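Local coordinates for protein nucleoside kinase (Methanococcus jannaschii, PDB 2C4E) that phosphorylates a broad range of nucleosides to their monophosphates, preferring inosine, guanosine and cytidine, with ATP as the best phosphate donor, at residues I83-K87 and L88-E92; E171-L174 and E175-H179. All coordinates share one frame; numbering follows the deposited sequence.

Contact 1 (I83-K87 and L88-E92)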
ATOM      1  N   ILE A  83     -23.965 -11.697  -9.929  1.00 24.52           N
ATOM      2  CA  ILE A  83     -22.886 -12.634 -10.177  1.00 24.16           C
ATOM      3  C   ILE A  83     -22.928 -13.654  -9.040  1.00 23.54           C
ATOM      4  O   ILE A  83     -22.929 -13.281  -7.879  1.00 22.79           O
ATOM      5  CB  ILE A  83     -21.537 -11.899 -10.311  1.00 24.17           C
ATOM      6  CG1 ILE A  83     -21.547 -11.103 -11.630  1.00 24.54           C
ATOM      7  CG2 ILE A  83     -20.385 -12.899 -10.325  1.00 25.39           C
ATOM      8  CD1 ILE A  83     -20.379 -10.208 -11.840  1.00 26.06           C
ATOM      9  N   ASN A  84     -23.003 -14.932  -9.401  1.00 22.79           N
ATOM     10  CA  ASN A  84     -23.100 -16.030  -8.440  1.00 22.50           C
ATOM     11  C   ASN A  84     -21.776 -16.105  -7.687  1.00 22.39           C
ATOM     12  O   ASN A  84     -20.740 -16.420  -8.273  1.00 21.68           O
ATOM     13  CB  ASN A  84     -23.401 -17.334  -9.198  1.00 22.55           C
ATOM     14  CG  ASN A  84     -23.637 -18.547  -8.289  1.00 22.54           C
ATOM     15  OD1 ASN A  84     -24.417 -19.447  -8.641  1.00 25.25           O
ATOM     16  ND2 ASN A  84     -22.974 -18.595  -7.160  1.00 20.45           N
ATOM     17  N   ILE A  85     -21.807 -15.782  -6.396  1.00 21.82           N
ATOM     18  CA  ILE A  85     -20.607 -15.821  -5.569  1.00 21.76           C
ATOM     19  C   ILE A  85     -20.767 -16.857  -4.466  1.00 21.81           C
ATOM     20  O   ILE A  85     -20.112 -16.770  -3.433  1.00 21.51           O
ATOM     21  CB  ILE A  85     -20.301 -14.429  -4.994  1.00 22.11           C
ATOM     22  CG1 ILE A  85     -21.523 -13.869  -4.233  1.00 21.78           C
ATOM     23  CG2 ILE A  85     -19.891 -13.510  -6.106  1.00 22.14           C
ATOM     24  CD1 ILE A  85     -21.218 -12.705  -3.346  1.00 21.28           C
ATOM     25  N   SER A  86     -21.634 -17.838  -4.723  1.00 21.87           N
ATOM     26  CA  SER A  86     -21.868 -18.970  -3.826  1.00 21.96           C
ATOM     27  C   SER A  86     -20.616 -19.807  -3.545  1.00 21.99           C
ATOM     28  O   SER A  86     -20.524 -20.428  -2.490  1.00 22.73           O
ATOM     29  CB  SER A  86     -23.001 -19.867  -4.371  1.00 21.27           C
ATOM     30  OG  SER A  86     -22.592 -20.700  -5.441  1.00 22.98           O
ATOM     31  N   LYS A  87     -19.653 -19.805  -4.470  1.00 22.96           N
ATOM     32  CA  LYS A  87     -18.432 -20.604  -4.317  1.00 23.14           C
ATOM     33  C   LYS A  87     -17.264 -19.823  -3.667  1.00 23.45           C
ATOM     34  O   LYS A  87     -16.183 -20.381  -3.505  1.00 23.37           O
ATOM     35  CB  LYS A  87     -17.992 -21.213  -5.652  1.00 24.10           C
ATOM     36  CG  LYS A  87     -18.918 -22.318  -6.203  1.00 24.95           C
ATOM     37  CD  LYS A  87     -18.629 -22.613  -7.667  1.00 27.63           C
ATOM     38  CE  LYS A  87     -19.297 -23.895  -8.136  1.00 29.10           C
ATOM     39  NZ  LYS A  87     -20.771 -23.806  -7.948  1.00 30.11           N
ATOM     40  N   LEU A  88     -17.461 -18.562  -3.275  1.00 23.11           N
ATOM     41  CA  LEU A  88     -16.373 -17.813  -2.629  1.00 22.91           C
ATOM     42  C   LEU A  88     -16.030 -18.435  -1.273  1.00 22.84           C
ATOM     43  O   LEU A  88     -16.921 -18.838  -0.524  1.00 21.87           O
ATOM     44  CB  LEU A  88     -16.730 -16.341  -2.411  1.00 23.36           C
ATOM     45  CG  LEU A  88     -16.866 -15.394  -3.600  1.00 24.61           C
ATOM     46  CD1 LEU A  88     -17.004 -13.952  -3.113  1.00 24.92           C
ATOM     47  CD2 LEU A  88     -15.712 -15.523  -4.585  1.00 26.33           C
ATOM     48  N   TYR A  89     -14.734 -18.532  -0.988  1.00 22.19           N
ATOM     49  CA  TYR A  89     -14.243 -18.878   0.330  1.00 21.98           C
ATOM     50  C   TYR A  89     -13.963 -17.584   1.086  1.00 21.90           C
ATOM     51  O   TYR A  89     -13.228 -16.733   0.603  1.00 21.70           O
ATOM     52  CB  TYR A  89     -12.965 -19.713   0.236  1.00 21.57           C
ATOM     53  CG  TYR A  89     -12.423 -20.074   1.595  1.00 21.96           C
ATOM     54  CD1 TYR A  89     -11.479 -19.267   2.225  1.00 20.72           C
ATOM     55  CD2 TYR A  89     -12.893 -21.197   2.273  1.00 23.17           C
ATOM     56  CE1 TYR A  89     -10.999 -19.586   3.492  1.00 22.57           C
ATOM     57  CE2 TYR A  89     -12.419 -21.521   3.537  1.00 22.55           C
ATOM     58  CZ  TYR A  89     -11.472 -20.713   4.136  1.00 22.63           C
ATOM     59  OH  TYR A  89     -10.989 -21.020   5.386  1.00 22.73           O
ATOM     60  N   TYR A  90     -14.559 -17.440   2.268  1.00 22.39           N
ATOM     61  CA  TYR A  90     -14.370 -16.261   3.104  1.00 22.70           C
ATOM     62  C   TYR A  90     -13.426 -16.606   4.249  1.00 23.09           C
ATOM     63  O   TYR A  90     -13.724 -17.480   5.067  1.00 22.69           O
ATOM     64  CB  TYR A  90     -15.710 -15.801   3.684  1.00 23.03           C
ATOM     65  CG  TYR A  90     -16.585 -15.045   2.711  1.00 23.42           C
ATOM     66  CD1 TYR A  90     -17.290 -15.708   1.708  1.00 24.10           C
ATOM     67  CD2 TYR A  90     -16.720 -13.664   2.806  1.00 24.32           C
ATOM     68  CE1 TYR A  90     -18.103 -15.006   0.825  1.00 24.60           C
ATOM     69  CE2 TYR A  90     -17.526 -12.959   1.939  1.00 25.59           C
ATOM     70  CZ  TYR A  90     -18.213 -13.628   0.948  1.00 25.35           C
ATOM     71  OH  TYR A  90     -19.008 -12.913   0.089  1.00 26.90           O
ATOM     72  N   SER A  91     -12.289 -15.920   4.305  1.00 23.34           N
ATOM     73  CA  SER A  91     -11.305 -16.136   5.360  1.00 23.82           C
ATOM     74  C   SER A  91     -11.693 -15.343   6.604  1.00 24.52           C
ATOM     75  O   SER A  91     -12.165 -14.211   6.503  1.00 24.97           O
ATOM     76  CB  SER A  91      -9.916 -15.704   4.892  1.00 23.57           C
ATOM     77  OG  SER A  91      -8.946 -15.952   5.893  1.00 23.02           O
ATOM     78  N   GLU A  92     -11.496 -15.950   7.771  1.00 25.32           N
ATOM     79  CA  GLU A  92     -11.713 -15.283   9.051  1.00 26.17           C
ATOM     80  C   GLU A  92     -10.460 -14.509   9.475  1.00 26.20           C
ATOM     81  O   GLU A  92     -10.557 -13.491  10.162  1.00 26.85           O
ATOM     82  CB  GLU A  92     -12.073 -16.315  10.137  1.00 26.52           C
ATOM     83  CG  GLU A  92     -13.239 -17.237   9.789  1.00 28.28           C
ATOM     84  CD  GLU A  92     -13.621 -18.173  10.925  1.00 31.60           C
ATOM     85  OE1 GLU A  92     -12.808 -19.059  11.280  1.00 34.33           O
ATOM     86  OE2 GLU A  92     -14.734 -18.024  11.476  1.00 34.04           O
TER
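I85 and L88 close a type I beta turn, a compact example of how a turn bends a chain just before it enters a strand. L88 N donates to I85 O over 3.2 Å, nearly straight at the hydrogen (166°), yet the donor stands well above the carbonyl plane and not on a lone pair. The side chains of the first and last residues of the turn also meet: L88 CD1 lies 3.8 Å from I85 CB, and L88 CG rests 3.5 Å from I85 O, so the leucine lies against the accepting oxygen. I85 carries CG1 between its backbone N and carbonyl carbon (chi1 55°), and this sends CD1 on towards the tyrosine of the following strand, 4.1 Å from Y90 OH. That hydroxyl is hydrogen-bonded to E75, and the isoleucine methyl meets it in a loose van der Waals contact. Just before the turn, N84 ND2 donates to S86 OG at 2.7 Å with the hydroxyl oxygen close to the amide plane. With CG anti to the backbone N (chi1 -175°), the asparagine places ND2 beside S86. Around this turn, L88 packs on L61 of strand 58-62 and on F69, I85 touches L78 and K79 of helix 73-80, and Y89 bonds through its backbone to S63 and V65, pairing strand 89-90 with strand 64-65.

Contact 2 (E171-L174 and E175-H179)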
ATOM      1  N   GLU A 171       7.300 -28.833 -16.700  1.00 27.64           N
ATOM      2  CA  GLU A 171       6.432 -30.007 -16.503  1.00 27.16           C
ATOM      3  C   GLU A 171       4.998 -29.638 -16.120  1.00 27.39           C
ATOM      4  O   GLU A 171       4.019 -30.207 -16.631  1.00 26.42           O
ATOM      5  CB  GLU A 171       7.056 -30.925 -15.438  1.00 27.55           C
ATOM      6  CG  GLU A 171       8.349 -31.614 -15.878  0.20 26.06           C
ATOM      7  CD  GLU A 171       9.602 -30.748 -15.755  0.20 25.31           C
ATOM      8  OE1 GLU A 171       9.648 -29.838 -14.898  0.20 23.25           O
ATOM      9  OE2 GLU A 171      10.560 -30.985 -16.524  0.20 24.13           O
ATOM     10  N   MET A 172       4.877 -28.679 -15.214  1.00 26.93           N
ATOM     11  CA  MET A 172       3.588 -28.223 -14.756  1.00 27.22           C
ATOM     12  C   MET A 172       2.837 -27.435 -15.829  1.00 26.38           C
ATOM     13  O   MET A 172       1.613 -27.503 -15.928  1.00 25.84           O
ATOM     14  CB  MET A 172       3.768 -27.332 -13.545  1.00 27.61           C
ATOM     15  CG  MET A 172       2.462 -27.023 -12.869  1.00 28.74           C
ATOM     16  SD  MET A 172       2.701 -25.913 -11.509  1.00 33.51           S
ATOM     17  CE  MET A 172       1.029 -25.867 -10.829  1.00 29.27           C
ATOM     18  N   LEU A 173       3.564 -26.646 -16.601  1.00 25.66           N
ATOM     19  CA  LEU A 173       2.945 -25.896 -17.689  1.00 24.94           C
ATOM     20  C   LEU A 173       2.424 -26.831 -18.762  1.00 24.25           C
ATOM     21  O   LEU A 173       1.334 -26.618 -19.297  1.00 23.51           O
ATOM     22  CB  LEU A 173       3.938 -24.896 -18.300  1.00 25.26           C
ATOM     23  CG  LEU A 173       3.350 -23.911 -19.308  1.00 25.58           C
ATOM     24  CD1 LEU A 173       2.211 -23.111 -18.672  1.00 26.08           C
ATOM     25  CD2 LEU A 173       4.456 -22.986 -19.848  1.00 27.07           C
ATOM     26  N   LEU A 174       3.189 -27.869 -19.066  1.00 23.73           N
ATOM     27  CA  LEU A 174       2.781 -28.851 -20.050  1.00 23.78           C
ATOM     28  C   LEU A 174       1.517 -29.524 -19.535  1.00 22.95           C
ATOM     29  O   LEU A 174       0.555 -29.674 -20.268  1.00 23.10           O
ATOM     30  CB  LEU A 174       3.887 -29.880 -20.281  1.00 24.05           C
ATOM     31  CG  LEU A 174       3.624 -30.958 -21.323  1.00 26.07           C
ATOM     32  CD1 LEU A 174       3.364 -30.343 -22.694  1.00 27.55           C
ATOM     33  CD2 LEU A 174       4.826 -31.922 -21.376  1.00 28.27           C
ATOM     34  N   GLU A 175       1.495 -29.851 -18.250  1.00 22.66           N
ATOM     35  CA  GLU A 175       0.326 -30.539 -17.670  1.00 22.41           C
ATOM     36  C   GLU A 175      -0.957 -29.714 -17.728  1.00 22.63           C
ATOM     37  O   GLU A 175      -1.993 -30.232 -18.107  1.00 21.68           O
ATOM     38  CB  GLU A 175       0.613 -30.978 -16.232  1.00 22.95           C
ATOM     39  CG  GLU A 175      -0.469 -31.863 -15.636  1.00 24.04           C
ATOM     40  CD  GLU A 175      -0.538 -33.264 -16.235  1.00 27.14           C
ATOM     41  OE1 GLU A 175       0.279 -33.613 -17.125  1.00 27.42           O
ATOM     42  OE2 GLU A 175      -1.417 -34.029 -15.790  1.00 25.43           O
ATOM     43  N   ILE A 176      -0.915 -28.435 -17.367  1.00 22.36           N
ATOM     44  CA  ILE A 176      -2.137 -27.647 -17.409  1.00 22.46           C
ATOM     45  C   ILE A 176      -2.587 -27.394 -18.855  1.00 21.88           C
ATOM     46  O   ILE A 176      -3.779 -27.402 -19.143  1.00 20.27           O
ATOM     47  CB  ILE A 176      -1.992 -26.346 -16.581  1.00 22.28           C
ATOM     48  CG1 ILE A 176      -3.362 -25.733 -16.312  1.00 24.94           C
ATOM     49  CG2 ILE A 176      -1.064 -25.327 -17.272  1.00 22.54           C
ATOM     50  CD1 ILE A 176      -3.377 -24.802 -15.131  1.00 26.71           C
ATOM     51  N   ILE A 177      -1.638 -27.197 -19.762  1.00 21.49           N
ATOM     52  CA  ILE A 177      -1.954 -26.998 -21.171  1.00 21.34           C
ATOM     53  C   ILE A 177      -2.600 -28.249 -21.769  1.00 21.22           C
ATOM     54  O   ILE A 177      -3.454 -28.143 -22.639  1.00 20.09           O
ATOM     55  CB  ILE A 177      -0.695 -26.567 -21.977  1.00 21.33           C
ATOM     56  CG1 ILE A 177      -0.356 -25.133 -21.632  1.00 22.23           C
ATOM     57  CG2 ILE A 177      -0.905 -26.745 -23.484  1.00 22.44           C
ATOM     58  CD1 ILE A 177       0.942 -24.632 -22.309  1.00 21.32           C
ATOM     59  N   GLU A 178      -2.223 -29.426 -21.263  1.00 21.55           N
ATOM     60  CA  GLU A 178      -2.759 -30.666 -21.778  1.00 21.79           C
ATOM     61  C   GLU A 178      -4.216 -30.807 -21.311  1.00 20.58           C
ATOM     62  O   GLU A 178      -4.958 -31.612 -21.853  1.00 21.55           O
ATOM     63  CB  GLU A 178      -1.855 -31.865 -21.431  1.00 22.89           C
ATOM     64  CG  GLU A 178      -0.576 -31.775 -22.279  1.00 25.51           C
ATOM     65  CD  GLU A 178       0.327 -32.978 -22.250  1.00 31.41           C
ATOM     66  OE1 GLU A 178       0.447 -33.613 -21.180  1.00 34.06           O
ATOM     67  OE2 GLU A 178       0.949 -33.249 -23.309  1.00 32.09           O
ATOM     68  N   HIS A 179      -4.602 -29.990 -20.334  1.00 19.31           N
ATOM     69  CA  HIS A 179      -5.990 -29.938 -19.832  1.00 18.60           C
ATOM     70  C   HIS A 179      -6.662 -28.607 -20.131  1.00 19.27           C
ATOM     71  O   HIS A 179      -7.543 -28.158 -19.391  1.00 19.27           O
ATOM     72  CB  HIS A 179      -5.987 -30.198 -18.343  1.00 18.71           C
ATOM     73  CG  HIS A 179      -5.431 -31.533 -17.982  1.00 18.74           C
ATOM     74  ND1 HIS A 179      -6.222 -32.631 -17.717  1.00 19.85           N
ATOM     75  CD2 HIS A 179      -4.151 -31.956 -17.873  1.00 17.41           C
ATOM     76  CE1 HIS A 179      -5.445 -33.669 -17.456  1.00 16.22           C
ATOM     77  NE2 HIS A 179      -4.184 -33.283 -17.534  1.00 21.44           N
TER
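This is a local contact within one helix, the last turns of helix 170-178, where side chains three and four residues apart meet alongside the i to i+4 backbone bonds. Of these, I176 N to M172 O and I177 N to L173 O both measure 3.1 Å. On the buried side L173 and I177 pack against each other: I177 CD1 reaches 3.9 Å from L173 CG, while I176 CG2 lies 4.2 Å from L173 CD1. The leucine has CG anti to its N (chi1 -171°), which brings CD1 close to both isoleucines. The helix is the connection of a beta-alpha-beta unit between strands 156-159 and 182-186 of the ribokinase fold, with I176 packing on helix 141-151 and L173 and I177 on helix 187-197. On another side L174 crosses E178, its CD1 3.8 Å from E178 OE2, and that oxygen forms a salt bridge with R207. Replacing E178 with an alanine would probably deprive R207 of this charged partner and uncover the L174 methyl that the carboxylate now lies against. E175, bent at its second torsion (chi2 70°), turns OE2 to a salt bridge with K149.

Read from the N terminus, the chain leaves helix 73-80 and makes the turn of contact 1, whose closure leads directly into strand 89-90. Contact 2 opens only later, after strands 98-103 and 109-114 and the central-sheet strands 131-136 and 156-159 have been passed. The two are therefore in series, neither nested nor crossed, and each is closed by residues near in sequence. Their centres lie 27 Å apart and their nearest atoms about 17 Å, without touching. Contact 1 joins helix 73-80 to strands 58-62 and 64-65, whereas contact 2 joins helices 141-151 and 187-197 beside the central sheet.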